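Local structure of iron-regulated outer membrane protein (Neisseria meningitidis, 4B7O) at residues D564-P569 against A581-Y586; R509-Y514 against D530-E535; F616-P621 against L669-K674; Y466-V471 against T478-N483. The protein probably takes up iron across the meningococcal outer membrane as a TonB-dependent transporter, a beta-barrel whose bore holds a plug domain. One frame throughout, in Å; residues are numbered along the deposited sequence.

Contact 1. Residues D564-P569 against A581-Y586; sequences DALANP and AVNAGY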
loop_
_atom_site.group_PDB
_atom_site.type_symbol
_atom_site.label_atom_id
_atom_site.label_comp_id
_atom_site.label_asym_id
_atom_site.label_seq_id
_atom_site.Cartn_x
_atom_site.Cartn_y
_atom_site.Cartn_z
ATOM N N ASP A 564 -0.875 21.642 7.319
ATOM C CA ASP A 564 -0.424 21.089 8.564
ATOM C C ASP A 564 0.270 19.730 8.434
ATOM O O ASP A 564 0.017 18.837 9.211
ATOM C CB ASP A 564 -1.602 20.996 9.513
ATOM C CG ASP A 564 -2.063 22.366 10.019
ATOM O OD1 ASP A 564 -1.235 23.332 10.037
ATOM O OD2 ASP A 564 -3.264 22.441 10.407
ATOM N N ALA A 565 1.130 19.577 7.441
ATOM C CA ALA A 565 1.871 18.317 7.276
ATOM C C ALA A 565 2.750 18.077 8.486
ATOM O O ALA A 565 3.319 19.028 9.038
ATOM C CB ALA A 565 2.734 18.399 6.036
ATOM N N LEU A 566 2.893 16.818 8.883
ATOM C CA LEU A 566 3.842 16.458 9.955
ATOM C C LEU A 566 4.951 15.573 9.453
ATOM O O LEU A 566 4.739 14.604 8.698
ATOM C CB LEU A 566 3.166 15.759 11.124
ATOM C CG LEU A 566 1.845 16.304 11.641
ATOM C CD1 LEU A 566 0.740 15.532 10.991
ATOM C CD2 LEU A 566 1.762 16.060 13.120
ATOM N N ALA A 567 6.152 15.876 9.897
ATOM C CA ALA A 567 7.234 14.997 9.563
ATOM C C ALA A 567 8.090 14.661 10.812
ATOM O O ALA A 567 7.786 13.728 11.537
ATOM C CB ALA A 567 8.053 15.614 8.451
ATOM N N ASN A 568 9.160 15.413 11.033
ATOM C CA ASN A 568 9.999 15.261 12.215
ATOM C C ASN A 568 9.387 16.023 13.420
ATOM O O ASN A 568 8.520 16.923 13.259
ATOM C CB ASN A 568 11.425 15.793 11.929
ATOM C CG ASN A 568 12.158 14.990 10.867
ATOM O OD1 ASN A 568 12.051 13.778 10.815
ATOM N ND2 ASN A 568 12.914 15.668 10.023
ATOM N N PRO A 569 9.822 15.647 14.637
ATOM C CA PRO A 569 9.433 16.353 15.877
ATOM C C PRO A 569 10.385 17.549 16.171
ATOM O O PRO A 569 11.570 17.475 15.787
ATOM C CB PRO A 569 9.526 15.245 16.958
ATOM C CG PRO A 569 9.987 13.972 16.250
ATOM C CD PRO A 569 10.561 14.391 14.915
ATOM N N ALA A 581 6.012 15.750 18.188
ATOM C CA ALA A 581 5.346 15.839 16.881
ATOM C C ALA A 581 4.740 17.235 16.753
ATOM O O ALA A 581 4.153 17.734 17.692
ATOM C CB ALA A 581 4.270 14.771 16.742
ATOM N N VAL A 582 4.936 17.866 15.606
ATOM C CA VAL A 582 4.381 19.182 15.305
ATOM C C VAL A 582 3.918 19.233 13.877
ATOM O O VAL A 582 4.448 18.516 13.027
ATOM C CB VAL A 582 5.437 20.309 15.383
ATOM C CG1 VAL A 582 5.526 20.820 16.795
ATOM C CG2 VAL A 582 6.795 19.892 14.822
ATOM N N ASN A 583 2.936 20.086 13.613
ATOM C CA ASN A 583 2.609 20.450 12.237
ATOM C C ASN A 583 3.705 21.374 11.725
ATOM O O ASN A 583 3.971 22.370 12.327
ATOM C CB ASN A 583 1.242 21.106 12.229
ATOM C CG ASN A 583 0.210 20.261 12.940
ATOM O OD1 ASN A 583 -0.167 20.552 14.076
ATOM N ND2 ASN A 583 -0.197 19.164 12.319
ATOM N N ALA A 584 4.377 21.044 10.642
ATOM C CA ALA A 584 5.577 21.800 10.292
ATOM C C ALA A 584 5.623 22.392 8.875
ATOM O O ALA A 584 6.677 22.932 8.441
ATOM C CB ALA A 584 6.824 20.942 10.546
ATOM N N GLY A 585 4.493 22.301 8.175
ATOM C CA GLY A 585 4.354 22.961 6.845
ATOM C C GLY A 585 3.180 22.469 6.026
ATOM O O GLY A 585 2.178 21.964 6.547
ATOM N N TYR A 586 3.266 22.629 4.730
ATOM C CA TYR A 586 2.147 22.146 3.889
ATOM C C TYR A 586 2.628 21.394 2.604
ATOM O O TYR A 586 3.746 21.547 2.162
ATOM C CB TYR A 586 1.191 23.314 3.589
ATOM C CG TYR A 586 1.862 24.438 2.870
ATOM C CD1 TYR A 586 1.940 24.427 1.502
ATOM C CD2 TYR A 586 2.419 25.524 3.551
ATOM C CE1 TYR A 586 2.576 25.441 0.787
ATOM C CE2 TYR A 586 3.068 26.541 2.856
ATOM C CZ TYR A 586 3.130 26.471 1.462
ATOM O OH TYR A 586 3.737 27.413 0.707
#
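Asn583 reaches across to Asp564 and lies beside Leu566 where two neighbouring strands of the TonB-dependent receptor barrel meet. The strand residues involved form a classic beta bulge: Ala584 and Gly585 both face Ala565.

The side chain of Asn583 carries much of the contact. Its CG stands anti to its own carbonyl carbon (chi1 -52°), which brings the amide over to the corner at Asp564. There ND2 donates to Asp564 O at 3.1 Å, from above the carbonyl plane. The same nitrogen also donates to Lys533 O, so two backbone carbonyls hold the amide. The side chains of Asp564 and Asn583 meet at a slant, the carboxylate and amide planes 44° apart. Leu566 and Asn583 run side by side and point the same way, and Leu566 CG packs on Asn583 ND2 at 3.6 Å. CB and CD2 of the same leucine also approach Val582 O. Its own N is bonded to Glu535 OE2.

The bulge itself is held by two backbone bonds. Ala565 O accepts from Ala584 N at 2.8 Å, and this bond is nearly straight, with 173° at the hydrogen. Ala565 N gives to Gly585 O, also at 2.8 Å, but at a more bent angle.

Further along, the chain turns a corner at Asn568, and the packing there is thinner. Val582 CG2 touches Asn568 O at 3.8 Å. Pro569 CB lies 3.8 Å from Ala581 N, one residue earlier on the partner strand.

Contact 2. Residues R509-Y514 against D530-E535; sequences RSPRLY and DGTKAE
Arg512 and Glu535 form the salt bridge of this contact. Arg512 NH2 donates to Glu535 OE1 at 2.8 Å, with 162° at the hydrogen. Arg512 NH1 adds a weak bond to the same oxygen. The oxygen lies at the edge of the guanidinium, close to its plane, and is met on its syn side. The two flat groups stand almost perpendicular, 85° apart. A bend at chi2 (-59°) turns the Arg512 chain back toward Glu535. Over one face of its guanidinium lies Arg509 CG, 3.8 Å above the plane. The other carboxylate oxygen, Glu535 OE2, takes the N-H of Leu566.

Backbone bonds come next. Arg509 N donates to Glu535 O and Glu535 N to Arg509 O, both at 2.9 Å. They make one antiparallel hydrogen-bonded pair, where barrel strands 498-509 and 535-547 meet and the chain passes into the loop between them. Arg509 extends its side chain away from Glu535. Its guanidinium makes a salt bridge with Asp118 and also binds Asn115 O, which Arg512 NH2 shares. Asp118 and Asn115 belong to the plug, so the two arginines link barrel wall to plug.

Carbon atoms also pack against backbone oxygens. Ala534 CB sits 3.3 Å from Arg509 O, and Pro511 CD lies 4.2 Å from Lys533 O. Apolar packing comes from Phe469, which touches both Pro511 and Ala534. Thr532 OG1 is buried here with no polar partner in the model.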
loop_
_atom_site.group_PDB
_atom_site.type_symbol
_atom_site.label_atom_id
_atom_site.label_comp_id
_atom_site.label_asym_id
_atom_site.label_seq_id
_atom_site.Cartn_x
_atom_site.Cartn_y
_atom_site.Cartn_z
ATOM N N ARG A 509 -5.867 13.361 8.078
ATOM C CA ARG A 509 -5.123 12.241 8.602
ATOM C C ARG A 509 -4.430 12.662 9.898
ATOM O O ARG A 509 -3.722 13.659 9.918
ATOM C CB ARG A 509 -4.086 11.857 7.596
ATOM C CG ARG A 509 -3.685 10.404 7.644
ATOM C CD ARG A 509 -3.014 10.077 6.325
ATOM N NE ARG A 509 -2.176 8.907 6.407
ATOM C CZ ARG A 509 -2.618 7.692 6.210
ATOM N NH1 ARG A 509 -3.883 7.502 5.891
ATOM N NH2 ARG A 509 -1.780 6.669 6.299
ATOM N N SER A 510 -4.677 11.904 10.967
ATOM C CA SER A 510 -4.011 12.064 12.279
ATOM C C SER A 510 -2.550 11.738 12.269
ATOM O O SER A 510 -2.104 10.896 11.502
ATOM C CB SER A 510 -4.660 11.106 13.286
ATOM O OG SER A 510 -4.713 9.765 12.798
ATOM N N PRO A 511 -1.771 12.401 13.133
ATOM C CA PRO A 511 -0.306 12.218 13.161
ATOM C C PRO A 511 -0.002 10.756 13.322
ATOM O O PRO A 511 -0.727 10.078 14.042
ATOM C CB PRO A 511 0.108 12.915 14.447
ATOM C CG PRO A 511 -1.061 13.728 14.900
ATOM C CD PRO A 511 -2.201 13.523 13.979
ATOM N N ARG A 512 1.012 10.254 12.642
ATOM C CA ARG A 512 1.420 8.860 12.864
ATOM C C ARG A 512 2.269 8.738 14.116
ATOM O O ARG A 512 3.077 9.615 14.410
ATOM C CB ARG A 512 2.197 8.300 11.692
ATOM C CG ARG A 512 1.810 8.900 10.351
ATOM C CD ARG A 512 0.350 8.743 9.921
ATOM N NE ARG A 512 0.254 9.358 8.573
ATOM C CZ ARG A 512 0.128 10.670 8.310
ATOM N NH1 ARG A 512 -0.034 11.583 9.278
ATOM N NH2 ARG A 512 0.121 11.076 7.048
ATOM N N LEU A 513 2.068 7.665 14.866
ATOM C CA LEU A 513 2.986 7.328 15.974
ATOM C C LEU A 513 4.388 7.113 15.424
ATOM O O LEU A 513 4.566 6.681 14.299
ATOM C CB LEU A 513 2.502 6.077 16.687
ATOM C CG LEU A 513 1.036 6.100 17.148
ATOM C CD1 LEU A 513 0.465 4.716 17.401
ATOM C CD2 LEU A 513 0.827 6.970 18.387
ATOM N N TYR A 514 5.389 7.465 16.205
ATOM C CA TYR A 514 6.819 7.308 15.805
ATOM C C TYR A 514 7.185 5.833 15.532
ATOM O O TYR A 514 6.413 4.918 15.876
ATOM C CB TYR A 514 7.699 7.906 16.928
ATOM C CG TYR A 514 9.141 8.235 16.605
ATOM C CD1 TYR A 514 9.482 9.279 15.723
ATOM C CD2 TYR A 514 10.190 7.527 17.240
ATOM C CE1 TYR A 514 10.827 9.591 15.460
ATOM C CE2 TYR A 514 11.511 7.825 16.966
ATOM C CZ TYR A 514 11.835 8.836 16.101
ATOM O OH TYR A 514 13.188 9.072 15.893
ATOM N N ASP A 530 1.582 20.525 22.068
ATOM C CA ASP A 530 0.200 20.940 22.395
ATOM C C ASP A 530 -0.593 21.409 21.173
ATOM O O ASP A 530 -0.059 22.109 20.299
ATOM C CB ASP A 530 0.206 22.082 23.434
ATOM C CG ASP A 530 0.168 21.569 24.879
ATOM O OD1 ASP A 530 -0.619 20.616 25.182
ATOM O OD2 ASP A 530 0.931 22.139 25.706
ATOM N N GLY A 531 -1.882 21.067 21.158
ATOM C CA GLY A 531 -2.795 21.419 20.058
ATOM C C GLY A 531 -2.361 21.072 18.629
ATOM O O GLY A 531 -2.908 21.636 17.688
ATOM N N THR A 532 -1.387 20.169 18.442
ATOM C CA THR A 532 -1.009 19.791 17.086
ATOM C C THR A 532 -2.162 19.032 16.419
ATOM O O THR A 532 -2.731 18.122 17.004
ATOM C CB THR A 532 0.323 19.003 16.939
ATOM O OG1 THR A 532 0.064 17.604 16.769
ATOM C CG2 THR A 532 1.257 19.234 18.061
ATOM N N LYS A 533 -2.492 19.440 15.197
ATOM C CA LYS A 533 -3.698 18.998 14.486
ATOM C C LYS A 533 -3.371 17.894 13.465
ATOM O O LYS A 533 -2.185 17.666 13.124
ATOM C CB LYS A 533 -4.305 20.177 13.690
ATOM C CG LYS A 533 -4.205 21.582 14.315
ATOM C CD LYS A 533 -5.566 22.056 14.810
ATOM C CE LYS A 533 -5.469 22.645 16.218
ATOM N NZ LYS A 533 -4.388 23.681 16.373
ATOM N N ALA A 534 -4.436 17.277 12.960
ATOM C CA ALA A 534 -4.413 16.416 11.745
ATOM C C ALA A 534 -4.051 17.154 10.466
ATOM O O ALA A 534 -4.400 18.307 10.292
ATOM C CB ALA A 534 -5.736 15.699 11.547
ATOM N N GLU A 535 -3.323 16.468 9.589
ATOM C CA GLU A 535 -3.004 16.919 8.245
ATOM C C GLU A 535 -4.290 17.017 7.487
ATOM O O GLU A 535 -5.088 16.062 7.485
ATOM C CB GLU A 535 -2.154 15.872 7.554
ATOM C CG GLU A 535 -0.681 16.024 7.824
ATOM C CD GLU A 535 0.137 14.853 7.285
ATOM O OE1 GLU A 535 -0.486 13.811 6.907
ATOM O OE2 GLU A 535 1.390 14.990 7.204
#

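Contact 3. Residues F616-P621 against L669-K674; sequences FYDTHP and LVAGQK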
loop_
_atom_site.group_PDB
_atom_site.type_symbol
_atom_site.label_atom_id
_atom_site.label_comp_id
_atom_site.label_asym_id
_atom_site.label_seq_id
_atom_site.Cartn_x
_atom_site.Cartn_y
_atom_site.Cartn_z
ATOM N N PHE A 616 7.003 19.632 -0.895
ATOM C CA PHE A 616 6.796 19.762 0.572
ATOM C C PHE A 616 7.365 21.103 1.030
ATOM O O PHE A 616 8.557 21.347 0.820
ATOM C CB PHE A 616 7.492 18.607 1.285
ATOM C CG PHE A 616 6.752 17.304 1.200
ATOM C CD1 PHE A 616 6.501 16.690 -0.033
ATOM C CD2 PHE A 616 6.344 16.653 2.367
ATOM C CE1 PHE A 616 5.809 15.491 -0.115
ATOM C CE2 PHE A 616 5.644 15.439 2.308
ATOM C CZ PHE A 616 5.379 14.860 1.061
ATOM N N TYR A 617 6.516 21.977 1.584
ATOM C CA TYR A 617 6.933 23.364 1.947
ATOM C C TYR A 617 7.067 23.528 3.437
ATOM O O TYR A 617 6.110 23.231 4.187
ATOM C CB TYR A 617 5.890 24.389 1.520
ATOM C CG TYR A 617 5.738 24.520 0.055
ATOM C CD1 TYR A 617 4.969 23.590 -0.665
ATOM C CD2 TYR A 617 6.358 25.546 -0.630
ATOM C CE1 TYR A 617 4.829 23.694 -2.028
ATOM C CE2 TYR A 617 6.223 25.667 -2.008
ATOM C CZ TYR A 617 5.449 24.740 -2.693
ATOM O OH TYR A 617 5.279 24.800 -4.037
ATOM N N ASP A 618 8.218 24.040 3.860
ATOM C CA ASP A 618 8.589 24.080 5.283
ATOM C C ASP A 618 8.077 25.371 5.856
ATOM O O ASP A 618 8.477 26.444 5.403
ATOM C CB ASP A 618 10.125 24.094 5.411
ATOM C CG ASP A 618 10.772 22.714 5.212
ATOM O OD1 ASP A 618 10.684 21.848 6.122
ATOM O OD2 ASP A 618 11.403 22.511 4.155
ATOM N N THR A 619 7.212 25.329 6.848
ATOM C CA THR A 619 6.885 26.618 7.485
ATOM C C THR A 619 7.386 26.736 8.906
ATOM O O THR A 619 6.832 27.512 9.687
ATOM C CB THR A 619 5.378 26.870 7.553
ATOM O OG1 THR A 619 4.753 25.808 8.303
ATOM C CG2 THR A 619 4.781 27.008 6.142
ATOM N N HIS A 620 8.408 25.957 9.257
ATOM C CA HIS A 620 8.886 25.891 10.645
ATOM C C HIS A 620 10.353 26.191 10.686
ATOM O O HIS A 620 11.146 25.607 9.926
ATOM C CB HIS A 620 8.541 24.536 11.253
ATOM C CG HIS A 620 8.935 24.363 12.717
ATOM N ND1 HIS A 620 10.233 24.431 13.150
ATOM C CD2 HIS A 620 8.154 24.023 13.850
ATOM C CE1 HIS A 620 10.267 24.194 14.492
ATOM N NE2 HIS A 620 8.997 23.930 14.913
ATOM N N PRO A 621 10.740 27.128 11.574
ATOM C CA PRO A 621 12.111 27.626 11.661
ATOM C C PRO A 621 13.192 26.552 11.486
ATOM O O PRO A 621 14.050 26.718 10.613
ATOM C CB PRO A 621 12.195 28.295 13.065
ATOM C CG PRO A 621 10.783 28.466 13.536
ATOM C CD PRO A 621 9.845 27.783 12.554
ATOM N N LEU A 669 11.347 18.122 -1.268
ATOM C CA LEU A 669 11.398 19.306 -0.408
ATOM C C LEU A 669 11.690 20.572 -1.210
ATOM O O LEU A 669 12.726 20.711 -1.862
ATOM C CB LEU A 669 12.417 19.161 0.748
ATOM C CG LEU A 669 12.165 18.015 1.745
ATOM C CD1 LEU A 669 13.349 17.762 2.672
ATOM C CD2 LEU A 669 10.899 18.285 2.533
ATOM N N VAL A 670 10.769 21.515 -1.117
ATOM C CA VAL A 670 10.915 22.780 -1.777
ATOM C C VAL A 670 12.171 23.480 -1.238
ATOM O O VAL A 670 12.935 24.084 -2.011
ATOM C CB VAL A 670 9.663 23.634 -1.539
ATOM C CG1 VAL A 670 9.931 25.112 -1.855
ATOM C CG2 VAL A 670 8.536 23.077 -2.376
ATOM N N ALA A 671 12.356 23.393 0.082
ATOM C CA ALA A 671 13.554 23.909 0.773
ATOM C C ALA A 671 14.891 23.180 0.378
ATOM O O ALA A 671 15.980 23.713 0.605
ATOM C CB ALA A 671 13.324 23.888 2.292
ATOM N N GLY A 672 14.798 21.992 -0.238
ATOM C CA GLY A 672 15.977 21.195 -0.665
ATOM C C GLY A 672 16.283 20.077 0.334
ATOM O O GLY A 672 15.942 20.153 1.512
ATOM N N GLN A 673 16.905 19.005 -0.112
ATOM C CA GLN A 673 17.231 17.942 0.832
ATOM C C GLN A 673 18.748 17.863 1.098
ATOM O O GLN A 673 19.555 18.197 0.234
ATOM C CB GLN A 673 16.594 16.602 0.414
ATOM C CG GLN A 673 17.480 15.655 -0.352
ATOM C CD GLN A 673 16.700 14.558 -1.046
ATOM O OE1 GLN A 673 15.508 14.703 -1.297
ATOM N NE2 GLN A 673 17.380 13.475 -1.417
ATOM N N LYS A 674 19.125 17.459 2.312
ATOM C CA LYS A 674 20.559 17.471 2.715
ATOM C C LYS A 674 21.189 16.096 3.058
ATOM O O LYS A 674 20.502 15.184 3.568
ATOM C CB LYS A 674 20.825 18.514 3.825
ATOM C CG LYS A 674 19.662 18.709 4.795
ATOM C CD LYS A 674 19.992 19.670 5.947
ATOM C CE LYS A 674 19.845 21.153 5.575
ATOM N NZ LYS A 674 20.330 21.439 4.181
#
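Val670 places a methyl squarely over the ring of Tyr617. Val670 CG2 lies 3.5 Å from the centroid of the Tyr617 ring and 12° off the ring normal, a CH-pi contact over the face. Two torsions set it up. Tyr617 CB starts out away from the loop, but CG turns anti to the carbonyl carbon (chi1 -67°) and brings the ring back. Val670 points toward the strand, with CG1 anti to its backbone N (chi1 163°), and this leaves CG2 to cover the ring centre. CG1 reaches only the rim, at Tyr617 CE2 and CD2. The tyrosine ring also stacks with Tyr586 of the neighbouring strand.

Phe616 and Leu669 form a single backbone bridge. Val670 N donates to Phe616 O at 2.9 Å, and Phe616 also bonds by its backbone to Ile668. Here the loop following barrel strand 652-665 runs alongside the end of strand 603-618, in the beta-barrel of a TonB-dependent receptor. Leu669 to Gly672 make a type I turn, closed by a hydrogen bond from Gly672 N to Leu669 O. Its middle residues, Val670 and Ala671, point their CB atoms toward the strand.

On the Phe616 side, Leu669 CD2 packs on Phe616 CB at 3.6 Å. The methyl comes to the Phe616 ring obliquely. The ring itself turns off toward Ile587. Asp618 brings its carboxylate toward the loop; the approach of Asp618 OD2 to Ala671 CB is very short and doubtful. The other oxygen, Asp618 OD1, accepts from Leu625 N.

Contact 4. Residues Y466-V471 against T478-N483; sequences YDRFKV and TVSSSN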
loop_
_atom_site.group_PDB
_atom_site.type_symbol
_atom_site.label_atom_id
_atom_site.label_comp_id
_atom_site.label_asym_id
_atom_site.label_seq_id
_atom_site.Cartn_x
_atom_site.Cartn_y
_atom_site.Cartn_z
ATOM N N TYR A 466 -16.946 13.698 10.100
ATOM C CA TYR A 466 -16.423 14.170 11.342
ATOM C C TYR A 466 -15.275 13.236 11.736
ATOM O O TYR A 466 -15.499 12.070 11.956
ATOM C CB TYR A 466 -17.556 14.141 12.385
ATOM C CG TYR A 466 -17.069 14.685 13.667
ATOM C CD1 TYR A 466 -16.574 15.989 13.724
ATOM C CD2 TYR A 466 -16.981 13.880 14.805
ATOM C CE1 TYR A 466 -16.055 16.500 14.883
ATOM C CE2 TYR A 466 -16.453 14.385 15.987
ATOM C CZ TYR A 466 -15.995 15.693 16.014
ATOM O OH TYR A 466 -15.481 16.221 17.167
ATOM N N ASP A 467 -14.049 13.737 11.789
ATOM C CA ASP A 467 -12.878 12.902 12.052
ATOM C C ASP A 467 -12.269 13.352 13.356
ATOM O O ASP A 467 -11.916 14.532 13.479
ATOM C CB ASP A 467 -11.819 13.078 10.957
ATOM C CG ASP A 467 -12.021 12.134 9.752
ATOM O OD1 ASP A 467 -12.745 12.516 8.792
ATOM O OD2 ASP A 467 -11.406 11.030 9.736
ATOM N N ARG A 468 -12.178 12.439 14.336
ATOM C CA ARG A 468 -11.613 12.755 15.659
ATOM C C ARG A 468 -10.421 11.837 15.971
ATOM O O ARG A 468 -10.540 10.597 15.885
ATOM C CB ARG A 468 -12.691 12.597 16.739
ATOM C CG ARG A 468 -12.200 12.948 18.136
ATOM C CD ARG A 468 -13.247 13.645 19.006
ATOM N NE ARG A 468 -12.694 13.915 20.350
ATOM C CZ ARG A 468 -12.038 15.020 20.718
ATOM N NH1 ARG A 468 -11.857 16.025 19.861
ATOM N NH2 ARG A 468 -11.561 15.129 21.958
ATOM N N PHE A 469 -9.291 12.421 16.343
ATOM C CA PHE A 469 -8.235 11.583 16.872
ATOM C C PHE A 469 -7.812 11.810 18.334
ATOM O O PHE A 469 -7.990 12.911 18.887
ATOM C CB PHE A 469 -7.037 11.608 15.948
ATOM C CG PHE A 469 -6.153 12.786 16.123
ATOM C CD1 PHE A 469 -5.166 12.783 17.123
ATOM C CD2 PHE A 469 -6.238 13.872 15.263
ATOM C CE1 PHE A 469 -4.296 13.846 17.289
ATOM C CE2 PHE A 469 -5.355 14.945 15.405
ATOM C CZ PHE A 469 -4.396 14.936 16.417
ATOM N N LYS A 470 -7.211 10.779 18.944
ATOM C CA LYS A 470 -6.548 10.920 20.291
ATOM C C LYS A 470 -5.213 10.206 20.262
ATOM O O LYS A 470 -5.140 9.017 19.998
ATOM C CB LYS A 470 -7.414 10.318 21.404
ATOM C CG LYS A 470 -7.135 10.967 22.774
ATOM C CD LYS A 470 -6.878 10.064 23.992
ATOM C CE LYS A 470 -8.148 9.427 24.550
ATOM N NZ LYS A 470 -8.392 8.072 23.918
ATOM N N VAL A 471 -4.144 10.920 20.494
ATOM C CA VAL A 471 -2.857 10.305 20.425
ATOM C C VAL A 471 -2.181 10.283 21.797
ATOM O O VAL A 471 -2.003 11.344 22.428
ATOM C CB VAL A 471 -1.957 11.076 19.452
ATOM C CG1 VAL A 471 -0.524 10.839 19.768
ATOM C CG2 VAL A 471 -2.245 10.631 18.028
ATOM N N THR A 478 -1.114 13.034 26.177
ATOM C CA THR A 478 -2.232 12.950 25.247
ATOM C C THR A 478 -2.412 14.221 24.457
ATOM O O THR A 478 -1.820 15.241 24.792
ATOM C CB THR A 478 -3.492 12.607 25.989
ATOM O OG1 THR A 478 -3.330 11.269 26.445
ATOM C CG2 THR A 478 -4.660 12.631 25.097
ATOM N N VAL A 479 -3.174 14.141 23.371
ATOM C CA VAL A 479 -3.528 15.314 22.565
ATOM C C VAL A 479 -4.514 14.835 21.558
ATOM O O VAL A 479 -4.266 13.803 20.914
ATOM C CB VAL A 479 -2.372 15.861 21.748
ATOM C CG1 VAL A 479 -2.912 16.891 20.761
ATOM C CG2 VAL A 479 -1.299 16.446 22.661
ATOM N N SER A 480 -5.621 15.571 21.465
ATOM C CA SER A 480 -6.712 15.344 20.527
ATOM C C SER A 480 -6.951 16.482 19.515
ATOM O O SER A 480 -6.356 17.574 19.585
ATOM C CB SER A 480 -8.019 15.085 21.254
ATOM O OG SER A 480 -7.942 13.927 22.065
ATOM N N SER A 481 -7.834 16.201 18.564
ATOM C CA SER A 481 -8.314 17.220 17.631
ATOM C C SER A 481 -9.447 16.577 16.938
ATOM O O SER A 481 -9.654 15.360 17.081
ATOM C CB SER A 481 -7.258 17.609 16.607
ATOM O OG SER A 481 -7.300 19.006 16.355
ATOM N N SER A 482 -10.217 17.386 16.231
ATOM C CA SER A 482 -11.236 16.850 15.357
ATOM C C SER A 482 -11.334 17.825 14.218
ATOM O O SER A 482 -10.836 18.949 14.327
ATOM C CB SER A 482 -12.556 16.679 16.092
ATOM O OG SER A 482 -12.904 17.878 16.734
ATOM N N ASN A 483 -11.910 17.382 13.107
ATOM C CA ASN A 483 -12.095 18.241 11.946
ATOM C C ASN A 483 -13.416 17.828 11.284
ATOM O O ASN A 483 -13.852 16.674 11.401
ATOM C CB ASN A 483 -10.969 18.099 10.912
ATOM C CG ASN A 483 -9.575 18.349 11.447
ATOM O OD1 ASN A 483 -9.119 17.698 12.383
ATOM N ND2 ASN A 483 -8.846 19.262 10.797
HETATM O O HOH W 1 -9.161 15.153 13.078
#
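Phe469 lays one face of its ring over the backbone of the partner strand. Ser481 N sits 4.1 Å above the ring plane, over the centre, and Ser480 C lies nearer the rim. The ring gets there because CG stands between the backbone N and the carbonyl carbon (chi1 82°). Its edge carbon Phe469 CE2 also meets Ser481 CB at 3.5 Å. Ser510, from a nearby loop, packs against this phenylalanine as well.

Ser482 faces the opposite side of the sheet, among Tyr466 and Arg468. Ser482 OG makes a weak hydrogen bond to Tyr466 OH at 3.1 Å. The Arg468 guanidinium has its edge toward the same OG, while Arg468 NH2 lies 3.6 Å from Ser480 CB. Ser480 OG touches the aliphatic chain of Lys470 at CG.

Backbone bonds hold the strands in register. Asp467 N gives to Asn483 O at 3.0 Å, and Val471 N to Val479 O at 2.9 Å. A water donates to both Asp467 O and Asn483 OD1. The strands run 171° apart in direction, as an antiparallel beta hairpin of the TonB-dependent receptor barrel.

In the fold
Contact 2 is the most buried of the four and the one built on charge, with its arginines turned to the plug. Contacts 1 and 4 are partly buried pairings of adjacent barrel strands: contact 4 is a regular hairpin, contact 1 a bulged corner. Contact 3 lies at the surface and is mainly apolar. Contact 2 lies between contacts 1 and 4, its centre about 8 Å from each of theirs. Glu535 and Lys533 bond to contact 1, whereas Phe469 of contact 4 only packs on it. Contacts 1 and 3 sit on neighbouring strands, 578-600 and 603-618, joined by backbone bonds. Contacts 3 and 4 do not touch.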